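Myosin-17 (PDB 7KFL) probably carries cargo along actin as a plant class XI myosin motor, its globular tail forming the cargo-binding domain. Local coordinates at residues V35-L40 with Q89-A94; R44-E49 with Y150-F155; H312-K317 with T340-D345; F255-L258 with E263-S266; S221-L226 with E281-E286. All blocks are in the same frame, centred on the assembly; numbering follows the deposited sequence.

Interaction 1. Residues V35-L40 with Q89-A94; sequences VIYKCL and QRTLKA
The first torsion of Tyr37 sets CG trans to the backbone N (chi1 180°), and that of Thr91 leaves OG1 beside its own backbone N (chi1 -63°), turned to meet the phenol. The two side chains approach from opposite directions and join by a single hydrogen bond, in which Tyr37 OH donates to Thr91 OG1 over 2.7 Å. The ring lies obliquely to the threonine, and the methyl takes a smaller share, with Thr91 CG2 3.6 Å from Tyr37 OH. OG1 has a second partner in the carbonyl oxygen of Leu87, so the threonine hydroxyl accepts from the tyrosine and donates back into the last turn of helix 71-89. Here the mainly helical tail changes course: helix 71-89 ends and the chain runs into the short strand 92-93, which pairs in parallel with strand 146-147 through backbone bonds of Thr91 and Lys93 to Val146. The phenol thereby ties helix 31-43 to this transition, bridging backbones whose nearest CA atoms, those of Tyr37 and Thr91, are 10.1 Å apart. The ring of Tyr37 also packs on Leu84 and Leu87 of helix 71-89 and on Leu143, in a setting where both touching residues are buried.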
# COMPACT_ATOMS: atom_id res chain seq x y z
N VAL A 35 12.39 15.54 18.63
CA VAL A 35 12.99 15.39 19.99
C VAL A 35 14.20 14.45 19.90
O VAL A 35 15.26 14.82 20.45
CB VAL A 35 11.95 14.88 21.01
CG1 VAL A 35 12.58 14.40 22.30
CG2 VAL A 35 10.89 15.94 21.29
N ILE A 36 14.04 13.29 19.25
CA ILE A 36 15.12 12.28 19.05
C ILE A 36 16.31 12.96 18.36
O ILE A 36 17.41 12.93 18.94
CB ILE A 36 14.62 11.05 18.26
CG1 ILE A 36 13.72 10.16 19.12
CG2 ILE A 36 15.78 10.27 17.67
CD1 ILE A 36 12.86 9.20 18.33
N TYR A 37 16.07 13.56 17.19
CA TYR A 37 17.11 14.18 16.32
C TYR A 37 17.94 15.20 17.10
O TYR A 37 19.18 15.17 16.99
CB TYR A 37 16.46 14.85 15.10
CG TYR A 37 17.45 15.51 14.17
CD1 TYR A 37 18.39 14.75 13.49
CD2 TYR A 37 17.45 16.88 13.96
CE1 TYR A 37 19.31 15.34 12.64
CE2 TYR A 37 18.36 17.48 13.11
CZ TYR A 37 19.29 16.71 12.44
OH TYR A 37 20.19 17.29 11.60
N LYS A 38 17.27 16.07 17.87
CA LYS A 38 17.91 17.22 18.58
C LYS A 38 18.81 16.71 19.71
O LYS A 38 19.94 17.23 19.83
CB LYS A 38 16.83 18.18 19.09
CG LYS A 38 16.18 19.01 18.00
CD LYS A 38 15.32 20.13 18.53
CE LYS A 38 14.90 21.09 17.44
NZ LYS A 38 13.77 21.94 17.88
N CYS A 39 18.34 15.75 20.51
CA CYS A 39 19.13 15.07 21.57
C CYS A 39 20.43 14.52 20.97
O CYS A 39 21.51 14.81 21.52
CB CYS A 39 18.35 13.94 22.22
SG CYS A 39 16.96 14.52 23.22
N LEU A 40 20.32 13.76 19.87
CA LEU A 40 21.47 13.12 19.18
C LEU A 40 22.41 14.20 18.64
O LEU A 40 23.64 13.97 18.66
CB LEU A 40 20.95 12.22 18.04
CG LEU A 40 20.05 11.05 18.46
CD1 LEU A 40 19.67 10.22 17.24
CD2 LEU A 40 20.72 10.17 19.50
N GLN A 89 18.91 11.52 6.46
CA GLN A 89 19.27 11.47 5.02
C GLN A 89 20.00 12.76 4.61
O GLN A 89 20.93 12.66 3.79
CB GLN A 89 18.02 11.27 4.16
CG GLN A 89 18.27 11.34 2.66
CD GLN A 89 19.12 10.20 2.14
OE1 GLN A 89 19.19 9.13 2.74
NE2 GLN A 89 19.77 10.43 1.01
N ARG A 90 19.60 13.91 5.16
CA ARG A 90 20.12 15.25 4.80
C ARG A 90 21.25 15.67 5.76
O ARG A 90 21.82 16.75 5.54
CB ARG A 90 19.00 16.29 4.84
CG ARG A 90 17.93 16.10 3.77
CD ARG A 90 16.86 17.18 3.85
NE ARG A 90 15.76 16.96 2.91
CZ ARG A 90 14.66 17.71 2.84
NH1 ARG A 90 14.49 18.73 3.66
NH2 ARG A 90 13.72 17.42 1.95
N THR A 91 21.58 14.84 6.76
CA THR A 91 22.55 15.16 7.84
C THR A 91 23.80 14.27 7.73
O THR A 91 24.88 14.81 7.45
CB THR A 91 21.89 15.03 9.22
OG1 THR A 91 20.85 16.01 9.29
CG2 THR A 91 22.85 15.24 10.37
N LEU A 92 23.64 12.96 7.94
CA LEU A 92 24.76 11.98 8.05
C LEU A 92 25.54 11.91 6.74
O LEU A 92 24.94 11.51 5.72
CB LEU A 92 24.20 10.59 8.42
CG LEU A 92 23.30 10.51 9.65
CD1 LEU A 92 23.20 9.07 10.14
CD2 LEU A 92 23.79 11.41 10.78
N LYS A 93 26.82 12.29 6.76
CA LYS A 93 27.81 12.02 5.68
C LYS A 93 28.44 10.65 5.94
O LYS A 93 28.83 10.39 7.10
CB LYS A 93 28.90 13.10 5.65
CG LYS A 93 28.55 14.39 4.90
CD LYS A 93 29.66 15.43 5.01
CE LYS A 93 29.32 16.76 4.34
NZ LYS A 93 30.01 16.91 3.03
N ALA A 94 28.53 9.80 4.91
CA ALA A 94 29.04 8.41 4.99
C ALA A 94 30.56 8.43 5.23
O ALA A 94 31.24 9.31 4.65
CB ALA A 94 28.69 7.66 3.73

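Interaction 2. Residues R44-E49 with Y150-F155; sequences RSFEVE and YPALLF
The ring of Phe46 meets Ala152 at its edge, the methyl CB lying near the ring plane and 4.0 Å from Phe46 CD1, while Leu40 of helix 31-43 and Leu92 also pack against it. The other flat group is the guanidinium of Arg44: Glu47 OE1 stands 3.3 Å above the centre of one face, and the salt bridge, Arg44 NH2 to Glu47 OE2 at 3.2 Å, is one of charge, with no N-H pointing at the oxygen. Both belong to a type I beta turn, Arg44 to Glu47, in the loop joining helices 31-43 and 53-65, and the contact sets this loop against the first turn of the long helix 150-186. The methyl of Ala152 also lies 3.8 Å from Phe46 O. The ring of Pro151 presses on loop backbone: CG reaches Val48 O at 3.6 Å, and the proline also packs on Phe54 of helix 53-65. A glycine in place of Pro151 would probably open a gap beside the carbonyls of Val48 and Glu49 and leave the first helical turn freer to shift. No hydrogen bond crosses; the closest approach is that of Pro151 CG to Glu49 O, at 3.2 Å.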
# COMPACT_ATOMS: atom_id res chain seq x y z
N ARG A 44 25.96 14.93 20.31
CA ARG A 44 26.90 14.59 19.20
C ARG A 44 27.00 13.07 19.08
O ARG A 44 28.11 12.55 18.89
CB ARG A 44 28.27 15.25 19.44
CG ARG A 44 28.21 16.76 19.61
CD ARG A 44 29.54 17.35 20.06
NE ARG A 44 30.62 17.12 19.11
CZ ARG A 44 30.94 17.93 18.10
NH1 ARG A 44 30.27 19.04 17.87
NH2 ARG A 44 31.95 17.60 17.31
N SER A 45 25.85 12.37 19.18
CA SER A 45 25.73 10.89 19.16
C SER A 45 26.02 10.34 17.76
O SER A 45 26.31 9.14 17.65
CB SER A 45 24.37 10.45 19.64
OG SER A 45 24.21 10.74 21.02
N PHE A 46 25.92 11.19 16.73
CA PHE A 46 26.25 10.83 15.32
C PHE A 46 27.77 10.70 15.17
O PHE A 46 28.21 10.05 14.20
CB PHE A 46 25.67 11.85 14.34
CG PHE A 46 24.17 11.95 14.33
CD1 PHE A 46 23.37 10.82 14.23
CD2 PHE A 46 23.54 13.19 14.39
CE1 PHE A 46 21.99 10.91 14.21
CE2 PHE A 46 22.15 13.28 14.37
CZ PHE A 46 21.38 12.15 14.28
N GLU A 47 28.55 11.28 16.09
CA GLU A 47 30.03 11.40 15.99
C GLU A 47 30.76 10.49 16.99
O GLU A 47 32.00 10.45 16.93
CB GLU A 47 30.44 12.86 16.19
CG GLU A 47 30.13 13.74 14.99
CD GLU A 47 30.22 15.23 15.26
OE1 GLU A 47 29.36 15.75 16.02
OE2 GLU A 47 31.15 15.87 14.73
N VAL A 48 30.04 9.78 17.87
CA VAL A 48 30.65 8.82 18.84
C VAL A 48 30.88 7.48 18.14
O VAL A 48 30.03 7.08 17.32
CB VAL A 48 29.82 8.65 20.13
CG1 VAL A 48 29.58 9.97 20.82
CG2 VAL A 48 28.49 7.94 19.88
N GLU A 49 31.99 6.81 18.47
CA GLU A 49 32.44 5.54 17.84
C GLU A 49 31.63 4.36 18.39
O GLU A 49 31.59 3.32 17.71
CB GLU A 49 33.94 5.34 18.08
CG GLU A 49 34.80 6.45 17.50
CD GLU A 49 35.09 6.36 16.01
OE1 GLU A 49 34.70 5.35 15.39
OE2 GLU A 49 35.70 7.31 15.47
N TYR A 150 30.13 4.78 12.84
CA TYR A 150 29.55 3.48 12.44
C TYR A 150 28.24 3.21 13.18
O TYR A 150 27.30 2.70 12.58
CB TYR A 150 30.57 2.35 12.59
CG TYR A 150 31.76 2.46 11.66
CD1 TYR A 150 31.61 2.93 10.37
CD2 TYR A 150 33.03 2.09 12.08
CE1 TYR A 150 32.69 3.03 9.51
CE2 TYR A 150 34.12 2.19 11.23
CZ TYR A 150 33.95 2.67 9.94
OH TYR A 150 35.01 2.77 9.09
N PRO A 151 28.11 3.52 14.49
CA PRO A 151 26.83 3.34 15.18
C PRO A 151 25.66 4.08 14.51
O PRO A 151 24.58 3.53 14.45
CB PRO A 151 27.08 3.92 16.58
CG PRO A 151 28.58 3.80 16.76
CD PRO A 151 29.16 4.03 15.39
N ALA A 152 25.93 5.29 14.00
CA ALA A 152 24.93 6.20 13.39
C ALA A 152 24.51 5.71 12.00
O ALA A 152 23.32 5.83 11.67
CB ALA A 152 25.49 7.60 13.33
N LEU A 153 25.45 5.19 11.21
CA LEU A 153 25.19 4.68 9.83
C LEU A 153 24.37 3.39 9.91
O LEU A 153 23.50 3.19 9.04
CB LEU A 153 26.52 4.43 9.11
CG LEU A 153 27.38 5.67 8.86
CD1 LEU A 153 28.74 5.28 8.29
CD2 LEU A 153 26.68 6.66 7.94
N LEU A 154 24.64 2.55 10.92
CA LEU A 154 23.87 1.30 11.19
C LEU A 154 22.43 1.67 11.58
O LEU A 154 21.51 0.94 11.18
CB LEU A 154 24.54 0.51 12.32
CG LEU A 154 23.87 -0.82 12.68
CD1 LEU A 154 23.95 -1.80 11.53
CD2 LEU A 154 24.48 -1.41 13.94
N PHE A 155 22.27 2.76 12.35
CA PHE A 155 20.96 3.24 12.87
C PHE A 155 20.07 3.68 11.70
O PHE A 155 18.88 3.30 11.70
CB PHE A 155 21.16 4.39 13.86
CG PHE A 155 19.87 5.01 14.33
CD1 PHE A 155 18.96 4.28 15.09
CD2 PHE A 155 19.54 6.32 14.00
CE1 PHE A 155 17.77 4.85 15.51
CE2 PHE A 155 18.36 6.89 14.43
CZ PHE A 155 17.47 6.16 15.18

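Interaction 3. Residues H312-K317 with T340-D345; sequences HQKPKK and TMYWDD
Lys314 and Tyr342 carry this contact between them, through one hydrogen bond and one aliphatic-aromatic contact. In the polar part, Lys314 NZ donates to Tyr342 OH over 2.8 Å. The same ammonium bonds to the carbonyl oxygens of Leu309 and Ile311, where helix 300-309 gives way to the loop, so three oxygens hold it. Tyr342 OH has a further hydrogen bond with Thr349 OG1, which also pairs with Asp344 OD2.

In the apolar part, the lysine chain runs over one face of the phenol. Lys314 CD lies 4.2 Å from the centroid of the Tyr342 ring, 20° off the normal, a CH-pi contact, and Lys314 CE is 3.5 Å from Tyr342 CZ. An extended chain bends only at its last torsion (chi4 70°), which swings NZ past the ring to the hydroxyl. Phe267 of helix 267-287 packs against both residues.

Backbone bonds shape the loop itself: a type I turn runs from Lys314 to Lys317, closed by Lys317 N to Lys314 O at 3.1 Å. The contact thus joins, within the DIL domain, the loop before helix 319-326 to the segment that leaves helix 332-341. A leucine in place of Tyr342 would probably cost the ammonium one of its acceptors and leave Thr349 without its phenol partner.

Lys314 NZ is also 6.0 Å from Asp344 OD2, not in contact but opposite in charge. Buried among neutral oxygens and near a carboxylate, the ammonium is likely to remain protonated, and its charge would probably polarise the phenol oxygen.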
# COMPACT_ATOMS: atom_id res chain seq x y z
N HIS A 312 -22.88 -5.58 -24.96
CA HIS A 312 -24.02 -6.14 -25.74
C HIS A 312 -23.51 -6.69 -27.08
O HIS A 312 -22.53 -6.12 -27.61
CB HIS A 312 -25.11 -5.08 -25.95
CG HIS A 312 -25.74 -4.60 -24.68
ND1 HIS A 312 -26.39 -5.45 -23.81
CD2 HIS A 312 -25.83 -3.37 -24.14
CE1 HIS A 312 -26.85 -4.76 -22.78
NE2 HIS A 312 -26.52 -3.48 -22.97
N GLN A 313 -24.14 -7.75 -27.58
CA GLN A 313 -23.87 -8.36 -28.91
C GLN A 313 -22.38 -8.70 -29.01
O GLN A 313 -21.68 -8.07 -29.81
CB GLN A 313 -24.31 -7.40 -30.02
CG GLN A 313 -25.77 -7.00 -29.94
CD GLN A 313 -26.21 -6.14 -31.10
OE1 GLN A 313 -27.15 -6.47 -31.82
NE2 GLN A 313 -25.52 -5.03 -31.30
N LYS A 314 -21.93 -9.67 -28.21
CA LYS A 314 -20.54 -10.22 -28.23
C LYS A 314 -20.29 -10.96 -29.54
O LYS A 314 -19.20 -10.87 -30.10
CB LYS A 314 -20.30 -11.13 -27.03
CG LYS A 314 -20.25 -10.43 -25.68
CD LYS A 314 -20.12 -11.38 -24.51
CE LYS A 314 -20.23 -10.68 -23.17
NZ LYS A 314 -21.60 -10.20 -22.90
N PRO A 315 -21.27 -11.74 -30.08
CA PRO A 315 -21.08 -12.44 -31.35
C PRO A 315 -20.71 -11.55 -32.55
O PRO A 315 -20.03 -12.03 -33.44
CB PRO A 315 -22.45 -13.09 -31.61
CG PRO A 315 -23.04 -13.26 -30.23
CD PRO A 315 -22.57 -12.04 -29.47
N LYS A 316 -21.15 -10.29 -32.55
CA LYS A 316 -20.94 -9.32 -33.66
C LYS A 316 -19.54 -8.69 -33.59
O LYS A 316 -19.12 -8.10 -34.60
CB LYS A 316 -22.01 -8.22 -33.63
CG LYS A 316 -23.43 -8.69 -33.94
CD LYS A 316 -24.41 -7.56 -34.15
CE LYS A 316 -25.75 -8.03 -34.67
NZ LYS A 316 -26.70 -6.90 -34.84
N LYS A 317 -18.86 -8.81 -32.44
CA LYS A 317 -17.54 -8.15 -32.19
C LYS A 317 -16.44 -8.93 -32.91
O LYS A 317 -16.51 -10.18 -32.93
CB LYS A 317 -17.24 -8.09 -30.68
CG LYS A 317 -18.35 -7.52 -29.80
CD LYS A 317 -18.37 -6.01 -29.73
CE LYS A 317 -19.74 -5.45 -29.40
NZ LYS A 317 -19.76 -3.97 -29.45
N THR A 340 -14.64 -18.44 -23.17
CA THR A 340 -15.05 -19.87 -23.26
C THR A 340 -15.85 -20.29 -22.02
O THR A 340 -16.62 -21.26 -22.14
CB THR A 340 -13.83 -20.79 -23.45
OG1 THR A 340 -12.90 -20.53 -22.41
CG2 THR A 340 -13.17 -20.60 -24.80
N MET A 341 -15.67 -19.60 -20.89
CA MET A 341 -16.33 -19.93 -19.59
C MET A 341 -17.58 -19.06 -19.39
O MET A 341 -18.38 -19.39 -18.50
CB MET A 341 -15.36 -19.72 -18.43
CG MET A 341 -15.62 -20.63 -17.25
SD MET A 341 -14.22 -20.69 -16.10
CE MET A 341 -14.21 -19.00 -15.51
N TYR A 342 -17.73 -18.00 -20.20
CA TYR A 342 -18.87 -17.04 -20.16
C TYR A 342 -20.20 -17.79 -20.30
O TYR A 342 -20.30 -18.69 -21.15
CB TYR A 342 -18.73 -15.99 -21.27
CG TYR A 342 -19.86 -14.99 -21.33
CD1 TYR A 342 -19.88 -13.90 -20.48
CD2 TYR A 342 -20.90 -15.15 -22.22
CE1 TYR A 342 -20.92 -12.97 -20.53
CE2 TYR A 342 -21.94 -14.23 -22.28
CZ TYR A 342 -21.95 -13.14 -21.43
OH TYR A 342 -22.97 -12.23 -21.49
N TRP A 343 -21.19 -17.41 -19.48
CA TRP A 343 -22.58 -17.94 -19.50
C TRP A 343 -23.54 -16.83 -19.06
O TRP A 343 -23.05 -15.79 -18.60
CB TRP A 343 -22.69 -19.19 -18.62
CG TRP A 343 -22.51 -18.90 -17.16
CD1 TRP A 343 -21.34 -18.55 -16.54
CD2 TRP A 343 -23.52 -18.93 -16.14
NE1 TRP A 343 -21.56 -18.36 -15.20
CE2 TRP A 343 -22.88 -18.58 -14.93
CE3 TRP A 343 -24.89 -19.21 -16.12
CZ2 TRP A 343 -23.58 -18.51 -13.72
CZ3 TRP A 343 -25.57 -19.13 -14.93
CH2 TRP A 343 -24.92 -18.79 -13.74
N ASP A 344 -24.85 -17.05 -19.19
CA ASP A 344 -25.88 -16.01 -18.95
C ASP A 344 -27.26 -16.67 -18.80
O ASP A 344 -27.87 -17.01 -19.83
CB ASP A 344 -25.85 -14.97 -20.08
CG ASP A 344 -26.63 -13.70 -19.79
OD1 ASP A 344 -27.29 -13.64 -18.74
OD2 ASP A 344 -26.57 -12.79 -20.63
N ASP A 345 -27.73 -16.84 -17.56
CA ASP A 345 -29.08 -17.36 -17.22
C ASP A 345 -30.01 -16.20 -16.84
O ASP A 345 -31.03 -16.46 -16.17
CB ASP A 345 -29.01 -18.39 -16.09
CG ASP A 345 -28.56 -19.77 -16.53
OD1 ASP A 345 -27.78 -19.84 -17.51
OD2 ASP A 345 -28.98 -20.75 -15.89

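Interaction 4. Residues F255-L258 with E263-S266; sequences FNSL and ECCS
Leu258 and Cys264 face each other across the bend that follows helix 236-260. The leucine turns its CG beside its own backbone N (chi1 -66°), which carries CD2 toward the loop, where it comes to 3.2 Å from Cys264 O and 4.1 Å from Cys264 CB. Cys264 points its side chain toward the helix, and its CB lies 3.5 Å from Ser257 O. The thiol continues alongside that serine, SG standing 4.2 Å from Ser257 CB. Cys265 takes the next carbonyl, its SG 3.6 Å from Leu258 O. The polar end of Ser257 is engaged elsewhere, with OG bonded to Leu254 O one turn back in the helix.

The segments form part of a helix-loop-helix connection in the DIL domain: Ser266 is the N-cap of helix 267-287, its OG bonded to Asn269 N. Cys264 O is held by Asn269 ND2 of that same helix, while helix 300-309 covers Leu258 through Ile302, Ala305 and Leu309.

No hydrogen bond links the two segments, so they fit by contact of methyl, methylene and thiol groups with carbonyls, while directed bonds to the loop come from Asn269, the Ser266 cap and Trp343.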
# COMPACT_ATOMS: atom_id res chain seq x y z
N PHE A 255 -10.21 -10.04 -10.46
CA PHE A 255 -9.87 -10.49 -11.84
C PHE A 255 -9.58 -12.00 -11.84
O PHE A 255 -9.96 -12.66 -12.82
CB PHE A 255 -8.68 -9.72 -12.41
CG PHE A 255 -8.34 -10.13 -13.82
CD1 PHE A 255 -9.07 -9.63 -14.89
CD2 PHE A 255 -7.33 -11.03 -14.08
CE1 PHE A 255 -8.77 -10.02 -16.19
CE2 PHE A 255 -7.02 -11.41 -15.38
CZ PHE A 255 -7.75 -10.91 -16.43
N ASN A 256 -8.92 -12.52 -10.80
CA ASN A 256 -8.56 -13.96 -10.70
C ASN A 256 -9.83 -14.80 -10.57
O ASN A 256 -9.83 -15.93 -11.10
CB ASN A 256 -7.57 -14.23 -9.56
CG ASN A 256 -6.16 -13.80 -9.88
OD1 ASN A 256 -5.84 -13.46 -11.02
ND2 ASN A 256 -5.29 -13.82 -8.88
N SER A 257 -10.88 -14.29 -9.91
CA SER A 257 -12.16 -15.00 -9.68
C SER A 257 -12.93 -15.15 -11.00
O SER A 257 -13.66 -16.15 -11.15
CB SER A 257 -12.99 -14.33 -8.61
OG SER A 257 -13.46 -13.06 -9.03
N LEU A 258 -12.77 -14.20 -11.93
CA LEU A 258 -13.35 -14.28 -13.30
C LEU A 258 -12.72 -15.45 -14.06
O LEU A 258 -13.45 -16.13 -14.80
CB LEU A 258 -13.12 -12.96 -14.06
CG LEU A 258 -13.83 -11.72 -13.51
CD1 LEU A 258 -13.81 -10.60 -14.54
CD2 LEU A 258 -15.26 -12.03 -13.10
N GLU A 263 -19.06 -19.35 -12.15
CA GLU A 263 -20.24 -18.57 -11.69
C GLU A 263 -19.95 -17.06 -11.70
O GLU A 263 -20.93 -16.29 -11.82
CB GLU A 263 -20.69 -19.01 -10.29
CG GLU A 263 -19.69 -18.73 -9.18
CD GLU A 263 -18.69 -19.85 -8.91
OE1 GLU A 263 -18.46 -20.67 -9.83
OE2 GLU A 263 -18.15 -19.90 -7.79
N CYS A 264 -18.69 -16.64 -11.57
CA CYS A 264 -18.27 -15.21 -11.59
C CYS A 264 -18.12 -14.71 -13.04
O CYS A 264 -18.09 -13.49 -13.24
CB CYS A 264 -16.95 -14.99 -10.86
SG CYS A 264 -17.03 -15.42 -9.10
N CYS A 265 -18.03 -15.63 -14.00
CA CYS A 265 -17.84 -15.33 -15.44
C CYS A 265 -19.21 -15.29 -16.13
O CYS A 265 -19.44 -16.09 -17.05
CB CYS A 265 -16.90 -16.36 -16.08
SG CYS A 265 -15.91 -15.66 -17.42
N SER A 266 -20.09 -14.40 -15.67
CA SER A 266 -21.48 -14.22 -16.17
C SER A 266 -21.75 -12.73 -16.43
O SER A 266 -20.95 -11.89 -15.98
CB SER A 266 -22.48 -14.80 -15.22
OG SER A 266 -22.44 -14.14 -13.96

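Interaction 5. Residues S221-L226 with E281-E286; sequences SLNSYL and EQWCIE
Trp283 NE1 is the polar atom on which the contact converges: Asn223 OD1 lies 3.0 Å from it, and Leu222 CB comes to 3.2 Å. The amide of Asn223 runs alongside the indole, head to tail with it, the two planes being 33° apart. Leu222 meets the aromatic system at about a right angle and covers one face. Its CB stands 3.1 Å above the ring plane, displaced toward the rim, and its CD1 sits 4.0 Å from the centroid of the five-membered ring, almost on the ring normal, in a CH-pi contact. Leu226, one turn on, adds CD2 at 4.1 Å from Trp283 CZ2. Trp283 reaches them because its CG is opposite the backbone N (chi1 178°), which sends the indole straight out from helix 267-287. The axes of segments 221-226 and 281-286 run 21° from parallel, 11.3 Å apart at closest approach. The rings of Phe243 and Phe247, on helix 236-260, also meet the indole, and Arg219 touches it from helix 205-231. Helix 236-260 intervenes in sequence and packs on both segments. The arrangement is that of a helical bundle in which one buried tryptophan fills the space between non-consecutive helices.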
# COMPACT_ATOMS: atom_id res chain seq x y z
N SER A 221 -13.55 0.84 5.31
CA SER A 221 -12.22 0.35 5.77
C SER A 221 -11.10 1.16 5.11
O SER A 221 -10.15 1.52 5.82
CB SER A 221 -12.06 -1.13 5.51
OG SER A 221 -12.93 -1.89 6.34
N LEU A 222 -11.22 1.46 3.81
CA LEU A 222 -10.24 2.32 3.09
C LEU A 222 -10.16 3.69 3.77
O LEU A 222 -9.03 4.14 4.03
CB LEU A 222 -10.65 2.47 1.62
CG LEU A 222 -10.56 1.21 0.75
CD1 LEU A 222 -11.00 1.51 -0.68
CD2 LEU A 222 -9.16 0.63 0.75
N ASN A 223 -11.31 4.30 4.07
CA ASN A 223 -11.43 5.66 4.66
C ASN A 223 -10.88 5.67 6.09
O ASN A 223 -10.23 6.67 6.45
CB ASN A 223 -12.87 6.18 4.63
CG ASN A 223 -13.24 6.87 3.33
OD1 ASN A 223 -12.38 7.38 2.62
ND2 ASN A 223 -14.53 6.92 3.03
N SER A 224 -11.13 4.62 6.88
CA SER A 224 -10.60 4.46 8.26
C SER A 224 -9.08 4.64 8.25
O SER A 224 -8.58 5.51 8.99
CB SER A 224 -10.98 3.13 8.84
OG SER A 224 -12.38 2.94 8.81
N TYR A 225 -8.39 3.85 7.42
CA TYR A 225 -6.91 3.83 7.32
C TYR A 225 -6.43 5.16 6.74
O TYR A 225 -5.41 5.69 7.24
CB TYR A 225 -6.43 2.61 6.52
CG TYR A 225 -6.51 1.31 7.28
CD1 TYR A 225 -7.73 0.71 7.55
CD2 TYR A 225 -5.37 0.69 7.76
CE1 TYR A 225 -7.81 -0.48 8.25
CE2 TYR A 225 -5.44 -0.50 8.47
CZ TYR A 225 -6.67 -1.09 8.71
OH TYR A 225 -6.76 -2.26 9.41
N LEU A 226 -7.14 5.71 5.75
CA LEU A 226 -6.83 7.04 5.16
C LEU A 226 -6.85 8.10 6.27
O LEU A 226 -5.86 8.84 6.39
CB LEU A 226 -7.84 7.36 4.05
CG LEU A 226 -7.69 8.74 3.39
CD1 LEU A 226 -6.28 8.94 2.86
CD2 LEU A 226 -8.71 8.92 2.28
N GLU A 281 -14.20 3.85 -7.28
CA GLU A 281 -13.90 5.05 -8.11
C GLU A 281 -14.25 6.30 -7.30
O GLU A 281 -13.43 7.23 -7.26
CB GLU A 281 -14.67 5.03 -9.43
CG GLU A 281 -14.18 6.06 -10.43
CD GLU A 281 -14.97 6.15 -11.72
OE1 GLU A 281 -15.91 5.35 -11.90
OE2 GLU A 281 -14.64 7.02 -12.55
N GLN A 282 -15.44 6.30 -6.68
CA GLN A 282 -15.96 7.42 -5.84
C GLN A 282 -14.99 7.69 -4.69
O GLN A 282 -14.70 8.88 -4.43
CB GLN A 282 -17.37 7.10 -5.32
CG GLN A 282 -18.48 7.48 -6.29
CD GLN A 282 -18.58 8.97 -6.50
OE1 GLN A 282 -18.34 9.76 -5.59
NE2 GLN A 282 -18.95 9.37 -7.70
N TRP A 283 -14.49 6.64 -4.04
CA TRP A 283 -13.49 6.72 -2.94
C TRP A 283 -12.21 7.41 -3.44
O TRP A 283 -11.66 8.23 -2.68
CB TRP A 283 -13.17 5.33 -2.37
CG TRP A 283 -12.12 5.38 -1.30
CD1 TRP A 283 -12.32 5.47 0.05
CD2 TRP A 283 -10.70 5.41 -1.51
NE1 TRP A 283 -11.12 5.53 0.69
CE2 TRP A 283 -10.11 5.50 -0.23
CE3 TRP A 283 -9.87 5.37 -2.63
CZ2 TRP A 283 -8.72 5.54 -0.06
CZ3 TRP A 283 -8.51 5.40 -2.47
CH2 TRP A 283 -7.94 5.49 -1.19
N CYS A 284 -11.75 7.07 -4.65
CA CYS A 284 -10.52 7.63 -5.28
C CYS A 284 -10.70 9.13 -5.54
O CYS A 284 -9.72 9.88 -5.39
CB CYS A 284 -10.17 6.91 -6.58
SG CYS A 284 -9.66 5.19 -6.34
N ILE A 285 -11.92 9.55 -5.89
CA ILE A 285 -12.27 10.98 -6.19
C ILE A 285 -12.31 11.76 -4.86
O ILE A 285 -11.73 12.86 -4.81
CB ILE A 285 -13.60 11.07 -6.97
CG1 ILE A 285 -13.50 10.36 -8.32
CG2 ILE A 285 -14.04 12.52 -7.13
CD1 ILE A 285 -14.84 9.96 -8.90
N GLU A 286 -12.97 11.19 -3.84
CA GLU A 286 -13.12 11.80 -2.49
C GLU A 286 -11.74 11.93 -1.84
O GLU A 286 -11.43 13.03 -1.34
CB GLU A 286 -14.06 10.96 -1.62
CG GLU A 286 -15.53 11.07 -2.02
CD GLU A 286 -16.24 12.35 -1.60
OE1 GLU A 286 -15.75 13.02 -0.66
OE2 GLU A 286 -17.28 12.67 -2.21

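In the fold
The contacts fall at the two ends of the elongated tail and in its middle. Interactions 1 and 2 adjoin, Leu40 O and Ser45 N making a probable hydrogen bond, and their segments alternate along the chain, binding helix 31-43 and its following loop to later parts. Interactions 3 and 4 meet on the opposite side of the chain's centre, within the DIL domain, through Trp343 and Cys265 and through Met341 on Leu258. Interaction 5, centred about 13 Å from the chain's centre, joins two helices, and its sequence loop encloses interaction 4. Interactions 1 and 3 are buried and each centres on a bond to a hydroxyl, with a CH-pi contact added in 3; 4 and 5 are buried and chiefly apolar, whereas 2 reaches the surface at Glu49.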